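Local coordinates for receptor-type adenylate cyclase GRESAG 4.1 (Trypanosoma brucei, PDB 1FX2), which catalyses the conversion of ATP to 3',5'-cyclic AMP and diphosphate, using magnesium, through the class III cyclase catalytic domain that forms this chain, at residues K53-K58 with K152-Y157; R4-P9 with A67-F72; E80-F85 with L216-S221; T14-D19 with V134-H139. All coordinates share one frame; numbering follows the deposited sequence. Where two conformers were deposited one is given.

Contact 1 (K53-K58 with K152-Y157)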
loop_
_atom_site.group_PDB
_atom_site.type_symbol
_atom_site.label_atom_id
_atom_site.label_comp_id
_atom_site.label_asym_id
_atom_site.label_seq_id
_atom_site.Cartn_x
_atom_site.Cartn_y
_atom_site.Cartn_z
ATOM N N LYS A 53 22.554 3.126 14.329
ATOM C CA LYS A 53 23.664 2.701 13.431
ATOM C C LYS A 53 23.411 2.979 11.980
ATOM O O LYS A 53 23.747 2.188 11.092
ATOM C CB LYS A 53 23.991 1.192 13.634
ATOM C CG LYS A 53 24.337 0.948 15.127
ATOM C CD LYS A 53 24.667 -0.520 15.398
ATOM C CE LYS A 53 25.241 -0.699 16.808
ATOM N NZ LYS A 53 24.222 -1.251 17.733
ATOM N N CYS A 54 22.685 4.085 11.743
ATOM C CA CYS A 54 22.433 4.553 10.375
ATOM C C CYS A 54 23.538 5.505 9.918
ATOM O O CYS A 54 24.514 5.772 10.713
ATOM C CB CYS A 54 21.027 5.241 10.331
ATOM S SG CYS A 54 19.644 4.138 10.578
ATOM N N TYR A 55 23.400 6.102 8.743
ATOM C CA TYR A 55 24.452 6.929 8.196
ATOM C C TYR A 55 23.858 8.210 7.659
ATOM O O TYR A 55 22.952 8.202 6.825
ATOM C CB TYR A 55 25.093 6.144 7.011
ATOM C CG TYR A 55 26.200 6.870 6.284
ATOM C CD1 TYR A 55 27.429 7.049 6.893
ATOM C CD2 TYR A 55 26.004 7.348 4.999
ATOM C CE1 TYR A 55 28.472 7.677 6.209
ATOM C CE2 TYR A 55 27.042 8.012 4.296
ATOM C CZ TYR A 55 28.266 8.153 4.935
ATOM O OH TYR A 55 29.277 8.793 4.241
ATOM N N GLU A 56 24.389 9.335 8.124
ATOM C CA GLU A 56 23.923 10.602 7.603
ATOM C C GLU A 56 24.547 10.807 6.246
ATOM O O GLU A 56 25.802 11.009 6.169
ATOM C CB GLU A 56 24.322 11.745 8.573
ATOM C CG GLU A 56 23.808 13.147 8.136
ATOM C CD GLU A 56 24.160 14.213 9.170
ATOM O OE1 GLU A 56 24.265 13.888 10.351
ATOM O OE2 GLU A 56 24.370 15.341 8.670
ATOM N N VAL A 57 23.748 10.903 5.170
ATOM C CA VAL A 57 24.308 11.111 3.837
ATOM C C VAL A 57 24.589 12.594 3.698
ATOM O O VAL A 57 25.709 12.992 3.269
ATOM C CB VAL A 57 23.316 10.639 2.756
ATOM C CG1 VAL A 57 23.907 10.887 1.354
ATOM C CG2 VAL A 57 22.945 9.174 3.045
ATOM N N LYS A 58 23.543 13.429 3.909
ATOM C CA LYS A 58 23.730 14.867 3.856
ATOM C C LYS A 58 22.563 15.600 4.481
ATOM O O LYS A 58 21.516 15.018 4.723
ATOM C CB LYS A 58 23.851 15.319 2.436
ATOM C CG LYS A 58 22.733 14.976 1.485
ATOM C CD LYS A 58 23.324 14.334 0.257
ATOM C CE LYS A 58 22.772 14.887 -1.038
ATOM N NZ LYS A 58 23.687 14.520 -2.168
ATOM N N LYS A 152 34.580 12.590 1.117
ATOM C CA LYS A 152 35.084 11.305 1.664
ATOM C C LYS A 152 33.888 10.514 2.262
ATOM O O LYS A 152 34.033 9.674 3.137
ATOM C CB LYS A 152 36.246 11.467 2.668
ATOM C CG LYS A 152 35.857 11.783 4.119
ATOM C CD LYS A 152 37.072 12.172 5.000
ATOM C CE LYS A 152 36.625 12.500 6.447
ATOM N NZ LYS A 152 37.760 12.703 7.421
ATOM N N GLY A 153 32.705 10.843 1.782
ATOM C CA GLY A 153 31.511 10.145 2.264
ATOM C C GLY A 153 30.836 9.405 1.143
ATOM O O GLY A 153 31.244 9.450 -0.018
ATOM N N TYR A 154 29.798 8.651 1.488
ATOM C CA TYR A 154 29.051 7.965 0.468
ATOM C C TYR A 154 27.726 8.628 0.115
ATOM O O TYR A 154 27.144 9.277 0.934
ATOM C CB TYR A 154 28.712 6.518 0.880
ATOM C CG TYR A 154 29.909 5.625 0.898
ATOM C CD1 TYR A 154 30.786 5.661 1.978
ATOM C CD2 TYR A 154 30.134 4.761 -0.156
ATOM C CE1 TYR A 154 31.914 4.833 2.002
ATOM C CE2 TYR A 154 31.263 3.927 -0.140
ATOM C CZ TYR A 154 32.120 3.993 0.951
ATOM O OH TYR A 154 33.227 3.168 0.998
ATOM N N ASP A 155 27.331 8.512 -1.126
ATOM C CA ASP A 155 26.079 9.049 -1.632
ATOM C C ASP A 155 25.341 8.027 -2.457
ATOM O O ASP A 155 25.908 7.007 -2.916
ATOM C CB ASP A 155 26.308 10.319 -2.435
ATOM C CG ASP A 155 25.120 11.345 -2.303
ATOM O OD1 ASP A 155 23.906 11.009 -2.018
ATOM O OD2 ASP A 155 25.437 12.535 -2.519
ATOM N N TYR A 156 24.067 8.315 -2.692
ATOM C CA TYR A 156 23.170 7.383 -3.342
ATOM C C TYR A 156 22.378 8.034 -4.390
ATOM O O TYR A 156 21.776 9.060 -4.114
ATOM C CB TYR A 156 22.262 6.729 -2.250
ATOM C CG TYR A 156 23.087 6.135 -1.112
ATOM C CD1 TYR A 156 23.618 6.922 -0.055
ATOM C CD2 TYR A 156 23.481 4.805 -1.152
ATOM C CE1 TYR A 156 24.498 6.427 0.875
ATOM C CE2 TYR A 156 24.331 4.281 -0.228
ATOM C CZ TYR A 156 24.888 5.084 0.812
ATOM O OH TYR A 156 25.796 4.619 1.686
ATOM N N TYR A 157 22.309 7.384 -5.557
ATOM C CA TYR A 157 21.655 7.927 -6.734
ATOM C C TYR A 157 20.658 7.040 -7.402
ATOM O O TYR A 157 20.688 5.826 -7.298
ATOM C CB TYR A 157 22.755 8.255 -7.795
ATOM C CG TYR A 157 23.775 9.228 -7.266
ATOM C CD1 TYR A 157 24.997 8.805 -6.763
ATOM C CD2 TYR A 157 23.496 10.599 -7.262
ATOM C CE1 TYR A 157 25.938 9.739 -6.268
ATOM C CE2 TYR A 157 24.423 11.534 -6.785
ATOM C CZ TYR A 157 25.629 11.097 -6.303
ATOM O OH TYR A 157 26.563 12.035 -5.925
HETATM O O HOH W 1 27.806 11.591 2.309
HETATM O O HOH W 2 21.922 12.083 -3.631
#
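A chi1 of 179° turns the Tyr55 ring away from its own N and across to the segment 152-157. There its OH accepts the backbone N-H of Tyr154, OH to N 2.8 Å, nearly straight at 166°, and the same hydroxyl is also hydrogen-bonded to Asn2 OD1. The hydroxyl comes within 3.3 Å of Gly153 CA, an approach that suits a residue without a side chain. Tyr154 O lies in the plane of the Tyr55 ring at its edge, 3.6 Å from CE2. Val57 divides its two branches: the side chain crosses that of Asp155 at about a right angle, CG1 lying against OD1, and CG2 packs 3.8 Å from CE1 of Tyr156, whose hydroxyl is held by Pro6 O. Lys58 bends at its second and third torsions to bring NZ within 2.7 Å of Asp155 OD2, a salt bridge received on the syn lone pair. The other carboxylate oxygen, OD1, takes the backbone N-H of Tyr156 at 2.8 Å from its N, on the anti side. It also accepts a hydrogen bond from a water that donates to Tyr156 O as well, fixing the aspartate from several sides. Opposite Met65, Val57 and Lys58 form a classic beta bulge in what is, within this chain, an edge strand of the main cyclase sheet; strand 154-157, from a separate two-stranded antiparallel pair, crosses residues 55-58 at 68°.

Contact 2 (R4-P9 with A67-F72)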
loop_
_atom_site.group_PDB
_atom_site.type_symbol
_atom_site.label_atom_id
_atom_site.label_comp_id
_atom_site.label_asym_id
_atom_site.label_seq_id
_atom_site.Cartn_x
_atom_site.Cartn_y
_atom_site.Cartn_z
ATOM N N ARG A 4 29.110 2.645 8.805
ATOM C CA ARG A 4 27.658 2.412 8.787
ATOM C C ARG A 4 27.028 2.698 7.451
ATOM O O ARG A 4 25.840 2.345 7.224
ATOM C CB ARG A 4 26.991 3.242 9.871
ATOM C CG ARG A 4 27.330 2.684 11.255
ATOM C CD ARG A 4 27.158 3.734 12.328
ATOM N NE ARG A 4 27.728 3.252 13.591
ATOM C CZ ARG A 4 27.579 3.861 14.765
ATOM N NH1 ARG A 4 26.875 4.974 14.844
ATOM N NH2 ARG A 4 28.152 3.366 15.861
ATOM N N ALA A 5 27.770 3.264 6.510
ATOM C CA ALA A 5 27.244 3.533 5.176
ATOM C C ALA A 5 26.993 2.281 4.368
ATOM O O ALA A 5 27.861 1.399 4.312
ATOM C CB ALA A 5 28.207 4.415 4.365
ATOM N N PRO A 6 25.779 2.123 3.827
ATOM C CA PRO A 6 25.481 0.949 2.959
ATOM C C PRO A 6 26.464 1.085 1.762
ATOM O O PRO A 6 26.593 2.180 1.125
ATOM C CB PRO A 6 24.058 1.228 2.476
ATOM C CG PRO A 6 23.461 1.909 3.725
ATOM C CD PRO A 6 24.540 2.902 4.158
ATOM N N LYS A 7 27.252 0.012 1.496
ATOM C CA LYS A 7 28.231 0.073 0.397
ATOM C C LYS A 7 28.137 -1.016 -0.635
ATOM O O LYS A 7 28.785 -0.944 -1.664
ATOM C CB LYS A 7 29.656 -0.015 0.975
ATOM C CG LYS A 7 29.960 0.991 2.007
ATOM C CD LYS A 7 31.293 0.547 2.703
ATOM C CE LYS A 7 31.456 1.456 3.839
ATOM N NZ LYS A 7 30.491 0.980 4.885
ATOM N N GLU A 8 27.369 -2.064 -0.339
ATOM C CA GLU A 8 27.308 -3.216 -1.280
ATOM C C GLU A 8 26.198 -2.952 -2.275
ATOM O O GLU A 8 25.024 -2.897 -1.896
ATOM C CB GLU A 8 27.075 -4.467 -0.453
ATOM C CG GLU A 8 26.723 -5.719 -1.332
ATOM C CD GLU A 8 27.685 -5.925 -2.526
ATOM O OE1 GLU A 8 28.907 -5.803 -2.350
ATOM O OE2 GLU A 8 27.154 -6.162 -3.618
ATOM N N PRO A 9 26.490 -2.823 -3.588
ATOM C CA PRO A 9 25.462 -2.524 -4.588
ATOM C C PRO A 9 24.311 -3.495 -4.700
ATOM O O PRO A 9 23.223 -3.113 -5.135
ATOM C CB PRO A 9 26.248 -2.369 -5.917
ATOM C CG PRO A 9 27.498 -3.008 -5.654
ATOM C CD PRO A 9 27.872 -2.903 -4.188
ATOM N N ALA A 67 20.841 7.039 5.364
ATOM C CA ALA A 67 20.820 5.690 4.757
ATOM C C ALA A 67 20.980 4.644 5.846
ATOM O O ALA A 67 21.588 4.877 6.875
ATOM C CB ALA A 67 21.980 5.546 3.719
ATOM N N SER A 68 20.414 3.475 5.624
ATOM C CA SER A 68 20.534 2.403 6.641
ATOM C C SER A 68 20.718 1.041 5.923
ATOM O O SER A 68 20.077 0.791 4.914
ATOM C CB SER A 68 19.223 2.289 7.411
ATOM O OG SER A 68 19.322 1.241 8.365
ATOM N N LYS A 69 21.639 0.236 6.451
ATOM C CA LYS A 69 21.796 -1.167 5.946
ATOM C C LYS A 69 20.645 -2.040 6.394
ATOM O O LYS A 69 20.404 -3.076 5.826
ATOM C CB LYS A 69 23.086 -1.740 6.539
ATOM C CG LYS A 69 24.282 -1.113 6.023
ATOM C CD LYS A 69 25.500 -1.762 6.772
ATOM C CE LYS A 69 26.765 -1.091 6.375
ATOM N NZ LYS A 69 27.944 -1.798 6.992
ATOM N N SER A 70 19.832 -1.572 7.347
ATOM C CA SER A 70 18.730 -2.340 7.920
ATOM C C SER A 70 17.403 -1.607 7.735
ATOM O O SER A 70 17.253 -0.498 8.221
ATOM C CB SER A 70 18.973 -2.469 9.461
ATOM O OG SER A 70 17.811 -2.872 10.124
ATOM N N PRO A 71 16.415 -2.213 7.156
ATOM C CA PRO A 71 15.132 -1.537 7.002
ATOM C C PRO A 71 14.496 -1.308 8.375
ATOM O O PRO A 71 13.924 -0.235 8.630
ATOM C CB PRO A 71 14.310 -2.525 6.175
ATOM C CG PRO A 71 15.350 -3.310 5.421
ATOM C CD PRO A 71 16.459 -3.483 6.366
ATOM N N PHE A 72 14.591 -2.261 9.316
ATOM C CA PHE A 72 13.917 -2.087 10.629
ATOM C C PHE A 72 14.614 -0.962 11.421
ATOM O O PHE A 72 13.906 -0.198 12.104
ATOM C CB PHE A 72 13.910 -3.411 11.451
ATOM C CG PHE A 72 13.022 -3.379 12.674
ATOM C CD1 PHE A 72 11.680 -3.111 12.546
ATOM C CD2 PHE A 72 13.554 -3.645 13.928
ATOM C CE1 PHE A 72 10.860 -3.132 13.706
ATOM C CE2 PHE A 72 12.715 -3.660 15.058
ATOM C CZ PHE A 72 11.429 -3.412 14.898
HETATM O O HOH W 3 23.403 1.514 8.301
HETATM O O HOH W 4 30.550 -1.728 5.506
#
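Pro6 lays the outer end of its ring on the peptide that joins Ser68 to Lys69, with CG 3.6 Å from Ser68 C. Beside it, CD rests 3.7 Å from CB of Ala67, so a compact apolar ring meets a small methyl group where the strand ends. A proline suits this place, since it is rigid and has no N-H to satisfy against the strand. Lys69 adds a second contact with the proline. Its CG stands beside its own backbone N (chi1 -68°), and the chain runs extended from there past the proline, bringing CE to 3.4 Å from Ala5 O. The ammonium group beyond binds Asn3 O. A flexible lysine can thus give its methylenes to packing and keep its charge at the surface. Lys7 folds back to place NZ 2.7 Å from Ala5 O, in the carbonyl plane on a lone pair, and NZ also binds Asn2 O. The two ammonium nitrogens, Lys7 NZ and Lys69 NZ, stand 4.3 Å apart. One water accepts from both, and the carbonyls of the N-terminal chain that bind them probably ease the repulsion. A second water, 2.9 Å from Lys69 N, links that N-H to Arg4 O. The N-terminal chain, here without regular structure, thereby crosses the exit of strand 63-68 at about a right angle. Ser70 caps helix 71-87 just beyond, binding Ala73 N, while Ala67 and Ser68 are bonded through their backbones to strands 55-60 and 13-20 and Ala5 packs against strand 154-157.

Contact 3 (E80-F85 with L216-S221)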
loop_
_atom_site.group_PDB
_atom_site.type_symbol
_atom_site.label_atom_id
_atom_site.label_comp_id
_atom_site.label_asym_id
_atom_site.label_seq_id
_atom_site.Cartn_x
_atom_site.Cartn_y
_atom_site.Cartn_z
ATOM N N GLU A 80 11.207 6.835 16.590
ATOM C CA GLU A 80 11.811 7.569 17.736
ATOM C C GLU A 80 12.022 9.042 17.491
ATOM O O GLU A 80 12.100 9.903 18.394
ATOM C CB GLU A 80 13.155 6.913 18.180
ATOM C CG GLU A 80 12.965 5.575 18.821
ATOM C CD GLU A 80 11.995 5.554 19.985
ATOM O OE1 GLU A 80 11.990 6.536 20.779
ATOM O OE2 GLU A 80 11.234 4.564 20.160
ATOM N N LEU A 81 12.070 9.383 16.238
ATOM C CA LEU A 81 12.229 10.798 15.886
ATOM C C LEU A 81 10.852 11.427 16.263
ATOM O O LEU A 81 10.824 12.447 16.996
ATOM C CB LEU A 81 12.486 10.928 14.382
ATOM C CG LEU A 81 12.766 12.371 13.903
ATOM C CD1 LEU A 81 13.416 12.331 12.493
ATOM C CD2 LEU A 81 11.458 13.182 13.690
ATOM N N GLN A 82 9.728 10.874 15.858
ATOM C CA GLN A 82 8.458 11.491 16.189
ATOM C C GLN A 82 8.239 11.560 17.689
ATOM O O GLN A 82 7.782 12.597 18.204
ATOM C CB GLN A 82 7.301 10.741 15.524
ATOM C CG GLN A 82 7.367 10.736 13.935
ATOM C CD GLN A 82 7.177 12.145 13.370
ATOM O OE1 GLN A 82 6.714 13.054 14.090
ATOM N NE2 GLN A 82 7.678 12.365 12.185
ATOM N N LEU A 83 8.571 10.457 18.404
ATOM C CA LEU A 83 8.395 10.417 19.850
ATOM C C LEU A 83 9.348 11.373 20.596
ATOM O O LEU A 83 8.862 12.144 21.435
ATOM C CB LEU A 83 8.553 8.988 20.355
ATOM C CG LEU A 83 7.460 8.065 19.793
ATOM C CD1 LEU A 83 7.928 6.589 19.994
ATOM C CD2 LEU A 83 6.138 8.265 20.556
ATOM N N CYS A 84 10.639 11.419 20.316
ATOM C CA CYS A 84 11.429 12.354 21.099
ATOM C C CYS A 84 11.156 13.806 20.752
ATOM O O CYS A 84 11.400 14.743 21.573
ATOM C CB CYS A 84 12.902 12.064 21.060
ATOM S SG CYS A 84 13.608 12.221 19.507
ATOM N N PHE A 85 10.757 14.076 19.519
ATOM C CA PHE A 85 10.371 15.463 19.275
ATOM C C PHE A 85 9.129 15.818 20.076
ATOM O O PHE A 85 9.016 16.956 20.625
ATOM C CB PHE A 85 10.109 15.682 17.774
ATOM C CG PHE A 85 11.346 16.025 16.997
ATOM C CD1 PHE A 85 12.443 15.188 16.978
ATOM C CD2 PHE A 85 11.384 17.230 16.250
ATOM C CE1 PHE A 85 13.594 15.500 16.202
ATOM C CE2 PHE A 85 12.537 17.544 15.503
ATOM C CZ PHE A 85 13.640 16.648 15.482
ATOM N N LEU A 216 3.202 4.915 8.957
ATOM C CA LEU A 216 3.715 4.271 10.200
ATOM C C LEU A 216 3.125 4.981 11.353
ATOM O O LEU A 216 3.421 6.192 11.558
ATOM C CB LEU A 216 5.285 4.353 10.200
ATOM C CG LEU A 216 5.930 3.846 11.502
ATOM C CD1 LEU A 216 5.870 2.295 11.446
ATOM C CD2 LEU A 216 7.395 4.205 11.437
ATOM N N ASN A 217 2.426 4.275 12.238
ATOM C CA ASN A 217 1.782 4.958 13.340
ATOM C C ASN A 217 2.842 4.971 14.442
ATOM O O ASN A 217 3.322 3.923 14.860
ATOM C CB ASN A 217 0.506 4.189 13.695
ATOM C CG ASN A 217 -0.529 4.251 12.569
ATOM O OD1 ASN A 217 -1.086 3.208 12.064
ATOM N ND2 ASN A 217 -0.751 5.425 12.094
ATOM N N THR A 218 3.188 6.159 14.916
ATOM C CA THR A 218 4.291 6.403 15.880
ATOM C C THR A 218 3.630 6.878 17.185
ATOM O O THR A 218 3.471 6.121 18.151
ATOM C CB THR A 218 5.366 7.426 15.315
ATOM O OG1 THR A 218 4.798 8.715 15.056
ATOM C CG2 THR A 218 5.902 6.917 13.965
ATOM N N VAL A 219 3.334 8.176 17.233
ATOM C CA VAL A 219 2.578 8.749 18.372
ATOM C C VAL A 219 1.164 8.183 18.270
ATOM O O VAL A 219 0.362 8.381 17.334
ATOM C CB VAL A 219 2.586 10.195 18.250
ATOM C CG1 VAL A 219 1.705 10.818 19.335
ATOM C CG2 VAL A 219 3.990 10.652 18.396
ATOM N N PRO A 220 0.765 7.457 19.293
ATOM C CA PRO A 220 -0.572 6.867 19.218
ATOM C C PRO A 220 -1.777 7.894 19.118
ATOM O O PRO A 220 -1.743 8.899 19.784
ATOM C CB PRO A 220 -0.640 6.025 20.528
ATOM C CG PRO A 220 0.825 5.937 20.997
ATOM C CD PRO A 220 1.458 7.198 20.577
ATOM N N SER A 221 -2.759 7.630 18.263
ATOM C CA SER A 221 -3.947 8.449 17.992
ATOM C C SER A 221 -3.724 9.772 17.209
ATOM O O SER A 221 -4.610 10.592 17.089
ATOM C CB SER A 221 -4.698 8.832 19.244
ATOM O OG SER A 221 -4.825 7.641 20.009
#
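The loop 216-221 runs past one turn of an alpha helix, Thr218 and Val219 lying beside Gln82 and Leu83, with the CA atoms of Leu83 and Val219 6.2 Å apart. The helical geometry is regular, Cys84 N bonding to Glu80 O at 2.9 Å. From the loop, Thr218 turns its CB toward the helix, and its OG1 comes 3.3 Å from CB and 3.5 Å from CG of Gln82, a contact of the hydroxyl with methylene groups. Gln82 meets it with the stem of its side chain alone. A bend at the second torsion (chi2 -66°) then carries the amide off the loop, where NE2 donates to Val134 O and OE1 accepts from Arg222 NH1. A glutamine suits this buried spot because its amide can give and receive at once, and the two bonds should fix which way round it sits. Leu83 and Val219 provide the apolar part: they run antiparallel alongside one another, CD2 of the leucine reaching 3.9 Å from CG2 of the valine. The same CD2 stands 4.2 Å from Thr218 O. Gln82 and Phe85 help line the pocket that holds a molecule of dithiothreitol, probably from the crystallisation liquor, and Gln82 O accepts a hydrogen bond from an oxygen of that molecule. In the fold, helix 71-87 is wedged between this loop and helix 34-51, which receives Leu81 and Phe85, while Gln82 and Thr218 both rest on Val176 of the neighbouring strand 176-179.

Contact 4 (T14-D19 with V134-H139). With SO4 (sulfate ion), chain B.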
loop_
_atom_site.group_PDB
_atom_site.type_symbol
_atom_site.label_atom_id
_atom_site.label_comp_id
_atom_site.label_asym_id
_atom_site.label_seq_id
_atom_site.Cartn_x
_atom_site.Cartn_y
_atom_site.Cartn_z
ATOM N N THR A 14 18.018 1.301 2.548
ATOM C CA THR A 14 16.795 1.969 3.066
ATOM C C THR A 14 17.149 3.439 3.246
ATOM O O THR A 14 18.192 3.740 3.870
ATOM C CB THR A 14 16.295 1.386 4.324
ATOM O OG1 THR A 14 15.912 0.026 4.065
ATOM C CG2 THR A 14 15.039 2.084 4.801
ATOM N N LEU A 15 16.417 4.329 2.544
ATOM C CA LEU A 15 16.657 5.785 2.674
ATOM C C LEU A 15 15.517 6.440 3.399
ATOM O O LEU A 15 14.362 6.097 3.213
ATOM C CB LEU A 15 16.802 6.459 1.326
ATOM C CG LEU A 15 17.992 5.904 0.519
ATOM C CD1 LEU A 15 17.957 6.437 -0.927
ATOM C CD2 LEU A 15 19.323 6.262 1.245
ATOM N N ILE A 16 15.906 7.384 4.258
ATOM C CA ILE A 16 14.923 8.178 5.047
ATOM C C ILE A 16 15.206 9.625 4.705
ATOM O O ILE A 16 16.344 10.103 4.720
ATOM C CB ILE A 16 15.231 8.087 6.505
ATOM C CG1 ILE A 16 15.295 6.614 7.004
ATOM C CG2 ILE A 16 14.118 8.779 7.291
ATOM C CD1 ILE A 16 15.832 6.544 8.450
ATOM N N PHE A 17 14.166 10.362 4.303
ATOM C CA PHE A 17 14.243 11.810 4.114
ATOM C C PHE A 17 13.331 12.450 5.112
ATOM O O PHE A 17 12.267 11.932 5.448
ATOM C CB PHE A 17 13.768 12.239 2.675
ATOM C CG PHE A 17 14.788 11.970 1.632
ATOM C CD1 PHE A 17 14.935 10.703 1.091
ATOM C CD2 PHE A 17 15.639 12.975 1.228
ATOM C CE1 PHE A 17 15.932 10.416 0.128
ATOM C CE2 PHE A 17 16.645 12.681 0.242
ATOM C CZ PHE A 17 16.772 11.381 -0.304
ATOM N N THR A 18 13.779 13.591 5.653
ATOM C CA THR A 18 12.996 14.328 6.650
ATOM C C THR A 18 13.012 15.795 6.292
ATOM O O THR A 18 13.977 16.341 5.710
ATOM C CB THR A 18 13.532 14.187 8.089
ATOM O OG1 THR A 18 14.725 14.975 8.242
ATOM C CG2 THR A 18 13.826 12.701 8.485
ATOM N N ASP A 19 11.941 16.483 6.739
ATOM C CA ASP A 19 11.859 17.956 6.618
ATOM C C ASP A 19 10.994 18.500 7.671
ATOM O O ASP A 19 9.993 17.835 8.128
ATOM C CB ASP A 19 11.184 18.470 5.294
ATOM C CG ASP A 19 12.129 18.544 4.143
ATOM O OD1 ASP A 19 12.245 17.583 3.331
ATOM O OD2 ASP A 19 12.773 19.578 3.980
ATOM N N VAL A 134 7.777 17.240 11.874
ATOM C CA VAL A 134 8.742 16.766 10.849
ATOM C C VAL A 134 8.007 15.694 10.044
ATOM O O VAL A 134 7.351 14.799 10.593
ATOM C CB VAL A 134 9.877 16.083 11.600
ATOM C CG1 VAL A 134 10.890 15.474 10.589
ATOM C CG2 VAL A 134 10.641 17.133 12.427
ATOM N N ARG A 135 8.065 15.895 8.708
ATOM C CA ARG A 135 7.548 14.856 7.779
ATOM C C ARG A 135 8.669 13.930 7.411
ATOM O O ARG A 135 9.837 14.336 7.326
ATOM C CB ARG A 135 6.948 15.499 6.502
ATOM C CG ARG A 135 7.885 16.390 5.769
ATOM C CD ARG A 135 7.227 16.715 4.343
ATOM N NE ARG A 135 8.082 17.599 3.592
ATOM C CZ ARG A 135 7.962 18.906 3.659
ATOM N NH1 ARG A 135 7.003 19.462 4.437
ATOM N NH2 ARG A 135 8.798 19.689 2.948
ATOM N N VAL A 136 8.334 12.634 7.258
ATOM C CA VAL A 136 9.366 11.624 6.979
ATOM C C VAL A 136 8.878 10.669 5.900
ATOM O O VAL A 136 7.676 10.249 5.925
ATOM C CB VAL A 136 9.600 10.785 8.277
ATOM C CG1 VAL A 136 10.726 9.749 8.088
ATOM C CG2 VAL A 136 10.000 11.719 9.475
ATOM N N GLY A 137 9.808 10.329 4.999
ATOM C CA GLY A 137 9.472 9.284 3.987
ATOM C C GLY A 137 10.581 8.227 4.038
ATOM O O GLY A 137 11.784 8.575 4.161
ATOM N N ILE A 138 10.179 6.978 3.809
ATOM C CA ILE A 138 11.109 5.861 3.870
ATOM C C ILE A 138 10.881 4.938 2.680
ATOM O O ILE A 138 9.706 4.673 2.332
ATOM C CB ILE A 138 10.885 4.978 5.144
ATOM C CG1 ILE A 138 11.009 5.838 6.412
ATOM C CG2 ILE A 138 11.964 3.838 5.191
ATOM C CD1 ILE A 138 10.642 5.054 7.656
ATOM N N HIS A 139 11.974 4.604 1.971
ATOM C CA HIS A 139 11.795 3.629 0.857
ATOM C C HIS A 139 13.040 2.761 0.895
ATOM O O HIS A 139 14.108 3.157 1.347
ATOM C CB HIS A 139 11.712 4.401 -0.493
ATOM C CG HIS A 139 11.726 3.521 -1.697
ATOM N ND1 HIS A 139 10.834 2.474 -1.907
ATOM C CD2 HIS A 139 12.585 3.538 -2.747
ATOM C CE1 HIS A 139 11.156 1.893 -3.054
ATOM N NE2 HIS A 139 12.193 2.511 -3.588
HETATM S S SO4 B . 6.599 22.925 3.080
HETATM O O1 SO4 B . 6.319 24.339 3.149
HETATM O O2 SO4 B . 8.011 22.629 2.817
HETATM O O3 SO4 B . 6.137 22.280 4.282
HETATM O O4 SO4 B . 5.793 22.383 1.956
#
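Ile16 and Val136 run alongside each other in the same sense, with CG2 of the isoleucine 3.6 Å from CG1 of the valine. Next along the same face, Thr18 CG2 runs beside Val136 CG2, and at the far end Thr14 CG2 meets Ile138 CG2 at 3.6 Å. Beta-branched residues suit this face, being at ease in extended chain and setting methyls against the next strand. Their registry comes from an antiparallel ladder in which Leu15 with His139, Phe17 with Gly137 and Asp19 with Arg135 are the hydrogen-bonded pairs; Phe17 N to Gly137 O measures 3.0 Å. On the other face Gly137 brings no side chain beside Phe17, whose ring meets Phe234 edge-to-face. Here the polar pair stands: Asp19 lays its CB over one face of the Arg135 guanidinium, 3.6 Å from CZ, with the carboxylate and guanidinium planes 26° apart. That is packing of an aliphatic carbon against the flat face of a cation and brings no salt bridge between the two. Arg135 spends its N-H groups elsewhere: NH1 donates to sulfate O3 at 3.0 Å and 160°, NE pairs with Glu168, and NH2, less surely placed, faces sulfate O2 and Glu232. Ser22 N and Arg228 also bind the sulfate, probably taken from the crystallisation liquor. Asp19 OD2 binds Ser63 OG, and the side chain lies close to Asp62, the other predicted magnesium ligand. With its arginine neighbour engaged by other partners, the Asp19 carboxylate is placed consistently with binding the metal alongside Asp62.

Overall arrangement
From the N terminus, contact 2 opens first at 4-9 and closes at 67-72, bringing the N-terminal chain to the end of strand 63-68. Before it closes, contact 4 opens at 14-19 and contact 1 at 53-58, and these close in the same order at 134-139 and 152-157. These three therefore cross one another and none nests. Contact 3 opens at 80-85, after contact 2 has closed, and crosses both contacts 4 and 1 before closing at 216-221. Contact 4 pairs strands in the middle of the main sheet; contacts 1 and 2 gather at one edge, and contact 3 joins a covering helix to the chain beyond strand 211-216.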